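Local coordinates for putative acetyl transferase (Pyrococcus furiosus, PDB 1VKC), which is a putative acetyltransferase of the GNAT family, probably transferring an acyl group from acyl-coenzyme A to an acceptor that is not known, at residues D15-I20 with H61-A66; L74-I79 with D96-K101; A92-I97 with K126-R131. All blocks are in the same frame, centred on the assembly; numbering follows the deposited sequence. Where two conformers were deposited one is given.

Contact 1: D15-I20 with H61-A66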
loop_
_atom_site.group_PDB
_atom_site.type_symbol
_atom_site.label_atom_id
_atom_site.label_comp_id
_atom_site.label_asym_id
_atom_site.label_seq_id
_atom_site.Cartn_x
_atom_site.Cartn_y
_atom_site.Cartn_z
ATOM N N ASP A 15 14.382 -1.223 21.099
ATOM C CA ASP A 15 13.751 0.090 20.980
ATOM C C ASP A 15 13.765 0.545 19.521
ATOM O O ASP A 15 14.731 0.298 18.781
ATOM C CB ASP A 15 14.443 1.114 21.862
ATOM C CG ASP A 15 13.813 2.459 21.769
ATOM O OD1 ASP A 15 14.294 3.266 20.968
ATOM O OD2 ASP A 15 12.818 2.802 22.438
ATOM N N GLY A 16 12.690 1.206 19.108
ATOM C CA GLY A 16 12.468 1.504 17.718
ATOM C C GLY A 16 12.528 2.969 17.372
ATOM O O GLY A 16 12.096 3.352 16.295
ATOM N N GLU A 17 13.097 3.791 18.254
ATOM C CA GLU A 17 13.192 5.233 17.991
ATOM C C GLU A 17 13.868 5.499 16.659
ATOM O O GLU A 17 13.415 6.343 15.903
ATOM C CB GLU A 17 13.956 5.974 19.100
ATOM C CG GLU A 17 13.110 6.475 20.257
ATOM C CD GLU A 17 11.994 7.434 19.837
ATOM O OE1 GLU A 17 10.891 6.953 19.521
ATOM O OE2 GLU A 17 12.202 8.673 19.852
ATOM N N GLU A 18 14.946 4.762 16.378
ATOM C CA GLU A 18 15.713 4.933 15.129
ATOM C C GLU A 18 14.949 4.517 13.858
ATOM O O GLU A 18 15.367 4.852 12.745
ATOM C CB GLU A 18 17.010 4.126 15.200
ATOM N N TYR A 19 13.844 3.796 14.028
ATOM C CA TYR A 19 13.070 3.232 12.903
ATOM C C TYR A 19 11.732 3.930 12.662
ATOM O O TYR A 19 10.895 3.400 11.935
ATOM C CB TYR A 19 12.803 1.737 13.161
ATOM C CG TYR A 19 14.001 0.839 12.965
ATOM C CD1 TYR A 19 14.221 0.208 11.739
ATOM C CD2 TYR A 19 14.921 0.616 14.003
ATOM C CE1 TYR A 19 15.323 -0.626 11.539
ATOM C CE2 TYR A 19 16.031 -0.221 13.818
ATOM C CZ TYR A 19 16.223 -0.841 12.579
ATOM O OH TYR A 19 17.303 -1.673 12.365
ATOM N N ILE A 20 11.522 5.108 13.247
ATOM C CA ILE A 20 10.201 5.776 13.152
ATOM C C ILE A 20 9.793 6.044 11.688
ATOM O O ILE A 20 8.656 5.797 11.300
ATOM C CB ILE A 20 10.139 7.085 14.002
ATOM C CG1 ILE A 20 10.190 6.761 15.492
ATOM C CG2 ILE A 20 8.843 7.842 13.726
ATOM C CD1 ILE A 20 10.663 7.927 16.345
ATOM N N HIS A 61 5.805 8.735 24.113
ATOM C CA HIS A 61 5.693 7.629 23.146
ATOM C C HIS A 61 6.849 6.633 23.272
ATOM O O HIS A 61 7.975 7.005 23.624
ATOM C CB HIS A 61 5.616 8.177 21.711
ATOM C CG HIS A 61 6.926 8.681 21.175
ATOM N ND1 HIS A 61 7.227 10.024 21.075
ATOM C CD2 HIS A 61 8.013 8.019 20.707
ATOM C CE1 HIS A 61 8.441 10.166 20.571
ATOM N NE2 HIS A 61 8.943 8.965 20.346
ATOM N N LYS A 62 6.567 5.368 22.985
ATOM C CA LYS A 62 7.576 4.317 22.956
ATOM C C LYS A 62 7.298 3.395 21.789
ATOM O O LYS A 62 6.168 2.990 21.568
ATOM C CB LYS A 62 7.541 3.506 24.253
ATOM C CG LYS A 62 8.494 2.342 24.324
ATOM C CD LYS A 62 9.931 2.795 24.461
ATOM C CE LYS A 62 10.860 1.615 24.601
ATOM N NZ LYS A 62 12.282 2.055 24.756
ATOM N N PHE A 63 8.336 3.084 21.040
ATOM C CA PHE A 63 8.255 2.123 19.968
ATOM C C PHE A 63 9.152 0.961 20.277
ATOM O O PHE A 63 10.283 1.150 20.737
ATOM C CB PHE A 63 8.735 2.751 18.671
ATOM C CG PHE A 63 7.839 3.806 18.123
ATOM C CD1 PHE A 63 6.821 3.480 17.239
ATOM C CD2 PHE A 63 8.066 5.141 18.414
ATOM C CE1 PHE A 63 6.011 4.455 16.703
ATOM C CE2 PHE A 63 7.259 6.124 17.879
ATOM C CZ PHE A 63 6.227 5.779 17.011
ATOM N N PHE A 64 8.660 -0.255 20.028
ATOM C CA PHE A 64 9.529 -1.441 19.919
ATOM C C PHE A 64 9.452 -1.970 18.495
ATOM O O PHE A 64 8.382 -1.957 17.888
ATOM C CB PHE A 64 9.118 -2.542 20.876
ATOM C CG PHE A 64 9.368 -2.220 22.315
ATOM C CD1 PHE A 64 10.653 -2.339 22.857
ATOM C CD2 PHE A 64 8.332 -1.804 23.137
ATOM C CE1 PHE A 64 10.894 -2.054 24.218
ATOM C CE2 PHE A 64 8.567 -1.509 24.487
ATOM C CZ PHE A 64 9.861 -1.649 25.021
ATOM N N VAL A 65 10.573 -2.461 17.978
ATOM C CA VAL A 65 10.579 -3.096 16.675
ATOM C C VAL A 65 11.126 -4.510 16.746
ATOM O O VAL A 65 11.969 -4.822 17.599
ATOM C CB VAL A 65 11.374 -2.261 15.624
ATOM C CG1 VAL A 65 10.679 -0.930 15.372
ATOM C CG2 VAL A 65 12.823 -2.041 16.058
ATOM N N ALA A 66 10.633 -5.361 15.848
ATOM C CA ALA A 66 11.160 -6.700 15.639
ATOM C C ALA A 66 12.045 -6.614 14.402
ATOM O O ALA A 66 11.594 -6.153 13.349
ATOM C CB ALA A 66 10.038 -7.687 15.410
HETATM O O HOH W 1 10.925 4.346 21.428
#
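A chi1 of -180° sets the Asp15 carboxylate beside its own carbonyl carbon and brings OD2 to the end of Lys62, which leaves strand 60-68 on the far side and bends back at chi2 (71°). The two meet in a salt bridge between Asp15 OD2 and Lys62 NZ; the modelled 2.5 Å is very short, so its exact length is doubtful. The other oxygen, Asp15 OD1, closes an Asx turn by accepting Glu17 N at 3.0 Å, from above the carboxylate plane. Gly16 N donates to Phe63 O at 2.9 Å, and Gly16 CA lies against both methyls of Val65. His61 is modelled in two conformations; in one, NE2 donates to Glu17 OE1 at 2.9 Å, so this bond is tentative. It is bent (133°), syn but out of the carboxylate plane, with OE2 a weak second acceptor. Ile20 crosses Phe63 at about a right angle, its CG1 making an off-centre CH-pi contact 4.2 Å from the ring centroid. A water accepts from Phe63 N (2.9 Å) and also lies near Asp15 OD2 and Glu17 OE1. Asp15 thus divides its oxygens, OD1 holding the turn and OD2 pairing with Lys62, while Gly16 N bonds the turn to the strand.

Contact 2: L74-I79 with D96-K101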
loop_
_atom_site.group_PDB
_atom_site.type_symbol
_atom_site.label_atom_id
_atom_site.label_comp_id
_atom_site.label_asym_id
_atom_site.label_seq_id
_atom_site.Cartn_x
_atom_site.Cartn_y
_atom_site.Cartn_z
ATOM N N LEU A 74 10.558 -6.284 10.808
ATOM C CA LEU A 74 9.516 -7.319 10.766
ATOM C C LEU A 74 8.185 -6.852 11.344
ATOM O O LEU A 74 7.141 -7.386 10.991
ATOM C CB LEU A 74 9.967 -8.566 11.520
ATOM C CG LEU A 74 11.272 -9.204 11.044
ATOM C CD1 LEU A 74 11.550 -10.429 11.894
ATOM C CD2 LEU A 74 11.196 -9.555 9.573
ATOM N N GLY A 75 8.218 -5.872 12.241
ATOM C CA GLY A 75 6.999 -5.393 12.867
ATOM C C GLY A 75 7.294 -4.425 13.976
ATOM O O GLY A 75 8.443 -4.253 14.359
ATOM N N HIS A 76 6.256 -3.799 14.512
ATOM C CA HIS A 76 6.457 -2.827 15.583
ATOM C C HIS A 76 5.234 -2.740 16.469
ATOM O O HIS A 76 4.134 -3.187 16.091
ATOM C CB HIS A 76 6.762 -1.445 14.979
ATOM C CG HIS A 76 5.580 -0.822 14.308
ATOM N ND1 HIS A 76 4.705 0.012 14.967
ATOM C CD2 HIS A 76 5.099 -0.953 13.050
ATOM C CE1 HIS A 76 3.744 0.377 14.141
ATOM N NE2 HIS A 76 3.949 -0.208 12.979
ATOM N N VAL A 77 5.436 -2.152 17.646
ATOM C CA VAL A 77 4.349 -1.710 18.487
ATOM C C VAL A 77 4.591 -0.252 18.881
ATOM O O VAL A 77 5.735 0.150 19.118
ATOM C CB VAL A 77 4.137 -2.630 19.708
ATOM C CG1 VAL A 77 5.409 -2.822 20.522
ATOM C CG2 VAL A 77 3.022 -2.098 20.573
ATOM N N TRP A 78 3.517 0.544 18.864
ATOM C CA TRP A 78 3.575 1.968 19.226
ATOM C C TRP A 78 2.765 2.151 20.499
ATOM O O TRP A 78 1.581 1.904 20.503
ATOM C CB TRP A 78 3.038 2.815 18.045
ATOM C CG TRP A 78 2.996 4.323 18.239
ATOM C CD1 TRP A 78 3.473 5.045 19.299
ATOM C CD2 TRP A 78 2.469 5.284 17.311
ATOM N NE1 TRP A 78 3.238 6.384 19.103
ATOM C CE2 TRP A 78 2.636 6.563 17.887
ATOM C CE3 TRP A 78 1.870 5.189 16.048
ATOM C CZ2 TRP A 78 2.220 7.747 17.244
ATOM C CZ3 TRP A 78 1.452 6.365 15.402
ATOM C CH2 TRP A 78 1.627 7.625 16.006
ATOM N N ILE A 79 3.439 2.579 21.572
ATOM C CA ILE A 79 2.836 2.780 22.886
ATOM C C ILE A 79 2.831 4.255 23.257
ATOM O O ILE A 79 3.831 4.961 23.036
ATOM C CB ILE A 79 3.642 2.051 23.978
ATOM C CG1 ILE A 79 3.991 0.635 23.562
ATOM C CG2 ILE A 79 2.871 2.058 25.316
ATOM C CD1 ILE A 79 5.183 0.112 24.274
ATOM N N ASP A 96 -0.767 1.132 17.714
ATOM C CA ASP A 96 -0.533 0.242 16.627
ATOM C C ASP A 96 0.298 -0.965 17.028
ATOM O O ASP A 96 1.197 -0.856 17.834
ATOM C CB ASP A 96 0.230 1.029 15.555
ATOM C CG ASP A 96 0.162 0.404 14.236
ATOM O OD1 ASP A 96 -0.643 -0.542 14.054
ATOM O OD2 ASP A 96 0.867 0.801 13.298
ATOM N N ILE A 97 -0.029 -2.112 16.442
ATOM C CA ILE A 97 0.851 -3.265 16.420
ATOM C C ILE A 97 0.694 -3.911 15.034
ATOM O O ILE A 97 -0.413 -4.232 14.614
ATOM C CB ILE A 97 0.546 -4.212 17.589
ATOM C CG1 ILE A 97 1.464 -5.431 17.565
ATOM C CG2 ILE A 97 -0.908 -4.644 17.594
ATOM C CD1 ILE A 97 1.736 -5.965 18.947
ATOM N N GLU A 98 1.806 -4.024 14.315
ATOM C CA GLU A 98 1.813 -4.430 12.914
ATOM C C GLU A 98 2.982 -5.386 12.691
ATOM O O GLU A 98 4.077 -5.173 13.213
ATOM C CB GLU A 98 1.911 -3.184 11.990
ATOM C CG GLU A 98 0.594 -2.415 11.868
ATOM C CD GLU A 98 0.697 -1.000 11.262
ATOM O OE1 GLU A 98 -0.372 -0.359 11.082
ATOM O OE2 GLU A 98 1.805 -0.507 10.956
ATOM N N VAL A 99 2.726 -6.476 11.972
ATOM C CA VAL A 99 3.782 -7.415 11.574
ATOM C C VAL A 99 3.702 -7.561 10.044
ATOM O O VAL A 99 2.615 -7.627 9.493
ATOM C CB VAL A 99 3.619 -8.771 12.283
ATOM C CG1 VAL A 99 4.646 -9.797 11.787
ATOM C CG2 VAL A 99 3.714 -8.595 13.805
ATOM N N VAL A 100 4.847 -7.568 9.367
ATOM C CA VAL A 100 4.856 -7.660 7.898
ATOM C C VAL A 100 4.304 -9.004 7.461
ATOM O O VAL A 100 4.467 -9.993 8.145
ATOM C CB VAL A 100 6.248 -7.418 7.280
ATOM C CG1 VAL A 100 6.697 -6.036 7.577
ATOM C CG2 VAL A 100 7.279 -8.469 7.761
ATOM N N LYS A 101 3.629 -9.014 6.314
ATOM C CA LYS A 101 2.831 -10.168 5.885
ATOM C C LYS A 101 3.614 -11.479 5.845
ATOM O O LYS A 101 3.114 -12.514 6.248
ATOM C CB LYS A 101 2.162 -9.886 4.536
ATOM C CG LYS A 101 3.109 -9.442 3.414
ATOM C CD LYS A 101 2.333 -9.140 2.132
ATOM C CE LYS A 101 3.147 -8.311 1.165
ATOM N NZ LYS A 101 2.397 -8.075 -0.108
#
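His76 and Asp96 give up the most surface here, followed by Leu74, on antiparallel neighbours of the beta hairpin formed by strands 73-83 and 90-99. His76 CG sits between the backbone N and the carbonyl carbon (chi1 70°), which stands the ring alongside Glu98, its hydrogen-bonded pair partner. His76 NE2 donates to Glu98 OE2 at 3.0 Å, arriving from above the carboxylate plane, with ring and carboxylate 85° apart. The Asp96 carboxylate comes to the edge of the same ring, its OD2 3.0 Å from His76 CE1, and makes no well-directed bond to NE2. The Asp96 and Glu98 acid groups also crowd together beside this imidazole, modelled so close that their exact separation is doubtful. The backbones tie the same residues: His76 N donates to Glu98 O at 2.9 Å and Glu98 N returns a bond to His76 O. At the other end Leu74 O takes a nearly straight bond from Val100 N (2.8 Å), while Val100 CG2 packs 3.4 Å from that oxygen. Helix 20-31 lies over the His76 and Glu98 face and adds Asp27 to the acidic cluster; helix 108-122 backs the opposite face through Leu112 on Ile97. On its other edge strand 73-83 meets strand 60-68, where Leu74 and Gly75 both face Ala66 in a classic beta bulge.

Contact 3: A92-I97 with K126-R131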
loop_
_atom_site.group_PDB
_atom_site.type_symbol
_atom_site.label_atom_id
_atom_site.label_comp_id
_atom_site.label_asym_id
_atom_site.label_seq_id
_atom_site.Cartn_x
_atom_site.Cartn_y
_atom_site.Cartn_z
ATOM N N ALA A 92 -1.225 2.698 29.356
ATOM C CA ALA A 92 -0.472 2.666 28.125
ATOM C C ALA A 92 -1.492 2.421 27.034
ATOM O O ALA A 92 -2.181 1.412 27.065
ATOM C CB ALA A 92 0.513 1.579 28.142
ATOM N N TYR A 93 -1.587 3.341 26.085
ATOM C CA TYR A 93 -2.448 3.161 24.931
ATOM C C TYR A 93 -1.582 2.658 23.749
ATOM O O TYR A 93 -0.534 3.232 23.444
ATOM C CB TYR A 93 -3.138 4.461 24.578
ATOM C CG TYR A 93 -4.222 4.291 23.535
ATOM C CD1 TYR A 93 -3.973 4.548 22.189
ATOM C CD2 TYR A 93 -5.494 3.857 23.894
ATOM C CE1 TYR A 93 -4.975 4.397 21.234
ATOM C CE2 TYR A 93 -6.498 3.684 22.938
ATOM C CZ TYR A 93 -6.227 3.952 21.620
ATOM O OH TYR A 93 -7.231 3.796 20.681
ATOM N N ILE A 94 -2.021 1.585 23.123
ATOM C CA ILE A 94 -1.324 1.020 21.972
ATOM C C ILE A 94 -1.997 1.551 20.722
ATOM O O ILE A 94 -3.147 1.172 20.397
ATOM C CB ILE A 94 -1.392 -0.520 21.971
ATOM C CG1 ILE A 94 -0.918 -1.119 23.299
ATOM C CG2 ILE A 94 -0.621 -1.103 20.757
ATOM C CD1 ILE A 94 0.472 -0.902 23.629
ATOM N N TYR A 95 -1.303 2.432 20.033
ATOM C CA TYR A 95 -1.804 2.993 18.790
ATOM C C TYR A 95 -1.804 1.954 17.713
ATOM O O TYR A 95 -2.724 1.885 16.904
ATOM C CB TYR A 95 -0.950 4.173 18.343
ATOM C CG TYR A 95 -1.324 5.466 19.016
ATOM C CD1 TYR A 95 -0.396 6.194 19.743
ATOM C CD2 TYR A 95 -2.622 5.957 18.925
ATOM C CE1 TYR A 95 -0.757 7.397 20.363
ATOM C CE2 TYR A 95 -2.987 7.145 19.534
ATOM C CZ TYR A 95 -2.052 7.855 20.253
ATOM O OH TYR A 95 -2.431 9.033 20.850
ATOM N N ASP A 96 -0.767 1.132 17.714
ATOM C CA ASP A 96 -0.533 0.242 16.627
ATOM C C ASP A 96 0.298 -0.965 17.028
ATOM O O ASP A 96 1.197 -0.856 17.834
ATOM C CB ASP A 96 0.230 1.029 15.555
ATOM C CG ASP A 96 0.162 0.404 14.236
ATOM O OD1 ASP A 96 -0.643 -0.542 14.054
ATOM O OD2 ASP A 96 0.867 0.801 13.298
ATOM N N ILE A 97 -0.029 -2.112 16.442
ATOM C CA ILE A 97 0.851 -3.265 16.420
ATOM C C ILE A 97 0.694 -3.911 15.034
ATOM O O ILE A 97 -0.413 -4.232 14.614
ATOM C CB ILE A 97 0.546 -4.212 17.589
ATOM C CG1 ILE A 97 1.464 -5.431 17.565
ATOM C CG2 ILE A 97 -0.908 -4.644 17.594
ATOM C CD1 ILE A 97 1.736 -5.965 18.947
ATOM N N LYS A 126 -1.473 1.286 34.828
ATOM C CA LYS A 126 -2.407 0.349 35.500
ATOM C C LYS A 126 -3.225 -0.489 34.511
ATOM O O LYS A 126 -3.908 -1.440 34.902
ATOM C CB LYS A 126 -3.394 1.119 36.386
ATOM C CG LYS A 126 -2.782 2.220 37.239
ATOM C CD LYS A 126 -1.750 1.692 38.175
ATOM N N LYS A 127 -3.191 -0.100 33.243
ATOM C CA LYS A 127 -3.867 -0.827 32.184
ATOM C C LYS A 127 -3.132 -0.605 30.891
ATOM O O LYS A 127 -2.441 0.428 30.724
ATOM C CB LYS A 127 -5.309 -0.314 31.971
ATOM C CG LYS A 127 -6.160 -0.244 33.197
ATOM C CD LYS A 127 -7.646 -0.017 32.866
ATOM C CE LYS A 127 -7.991 1.389 32.621
ATOM N NZ LYS A 127 -9.519 1.604 32.607
ATOM N N ILE A 128 -3.282 -1.580 29.990
ATOM C CA ILE A 128 -3.051 -1.409 28.553
ATOM C C ILE A 128 -4.418 -1.249 27.916
ATOM O O ILE A 128 -5.343 -2.018 28.212
ATOM C CB ILE A 128 -2.381 -2.635 27.912
ATOM C CG1 ILE A 128 -1.120 -3.005 28.646
ATOM C CG2 ILE A 128 -2.059 -2.366 26.437
ATOM C CD1 ILE A 128 -1.302 -4.148 29.474
ATOM N N VAL A 129 -4.532 -0.256 27.041
ATOM C CA VAL A 129 -5.784 0.044 26.345
ATOM C C VAL A 129 -5.512 0.108 24.866
ATOM O O VAL A 129 -4.486 0.618 24.448
ATOM C CB VAL A 129 -6.356 1.396 26.847
ATOM C CG1 VAL A 129 -7.685 1.728 26.161
ATOM C CG2 VAL A 129 -6.510 1.352 28.373
ATOM N N LEU A 130 -6.416 -0.427 24.055
ATOM C CA LEU A 130 -6.298 -0.258 22.605
ATOM C C LEU A 130 -7.666 -0.362 21.928
ATOM O O LEU A 130 -8.647 -0.790 22.534
ATOM C CB LEU A 130 -5.279 -1.258 22.026
ATOM C CG LEU A 130 -5.587 -2.733 22.412
ATOM C CD1 LEU A 130 -6.491 -3.359 21.354
ATOM C CD2 LEU A 130 -4.371 -3.572 22.615
ATOM N N ARG A 131 -7.710 0.069 20.678
ATOM C CA ARG A 131 -8.912 0.032 19.885
ATOM C C ARG A 131 -8.787 -1.108 18.910
ATOM O O ARG A 131 -7.744 -1.237 18.245
ATOM C CB ARG A 131 -9.106 1.364 19.142
ATOM C CG ARG A 131 -10.069 1.327 17.989
ATOM C CD ARG A 131 -10.264 2.677 17.307
ATOM N NE ARG A 131 -11.129 2.517 16.143
ATOM C CZ ARG A 131 -11.739 3.498 15.517
ATOM N NH1 ARG A 131 -11.605 4.764 15.922
ATOM N NH2 ARG A 131 -12.499 3.213 14.459
HETATM O O HOH W 2 -5.390 1.160 19.169
#
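The carbonyl oxygen of Val129 is approached by three groups of the neighbouring strand: Ile94 N donates to it at 3.0 Å, nearly along the C=O axis, Tyr93 CA makes a CA-H...O contact, and the Tyr93 ring brings CD2 to 3.4 Å. The bond belongs to a parallel beta-alpha-beta unit, strand 90-99, helix 108-122 and strand 128-130, consistent with the unit of the GNAT fold in which two parallel strands splay apart. Two more backbone bonds set the register: Ala92 N to Lys127 O, and Val129 N to Ala92 O at 2.9 Å. On one face a chi1 of -170° lays the Tyr93 ring beside its own carbonyl carbon and across Val129, Tyr93 CD2 lying 3.8 Å from Val129 CG1. The ring continues past Leu130 CA, and Tyr93 OH ends 3.4 Å from Arg131 CB. On the other face Ile94 and Ile128 run side by side: Ile94 CG1 lies 3.6 Å from Ile128 CG2, and Ile94 CB packs on Leu130 CB. Helix 108-122 covers this apolar face through Ala116 and Ala120, and Tyr142 of helix 138-144 reaches Leu130. Arg131 carries its guanidinium outward to a salt bridge with Glu133, and Lys127 pairs with Asp87 and Asp84. The short strand axes diverge by 34°, and beyond Ile94 a water replaces the direct bond: it donates to Ile94 O at 2.6 Å and accepts from Arg131 N at 3.0 Å.

In the fold
The three contacts follow one mixed sheet from strand 11-15 to strand 128-130. Contacts 1 and 2 have centres 10 Å apart and join where strands 60-68 and 73-83 pair; there the Phe63 and Trp78 rings stack. Contacts 2 and 3 share Asp96 and Ile97 on strand 90-99, their centres 13 Å apart, and Trp78 O lies 3.0 Å from Tyr95 N. Contacts 1 and 3 stay separate, nearest atoms about 7 Å apart. In GNAT relatives acetyl-CoA enters the splay between the strands matching 90-99 and 128-130, so the splayed end of contact 3 is consistent with the acetyl-CoA cleft. The acidic group of contact 2 lies on the adjoining part of strand 90-99, its role unknown.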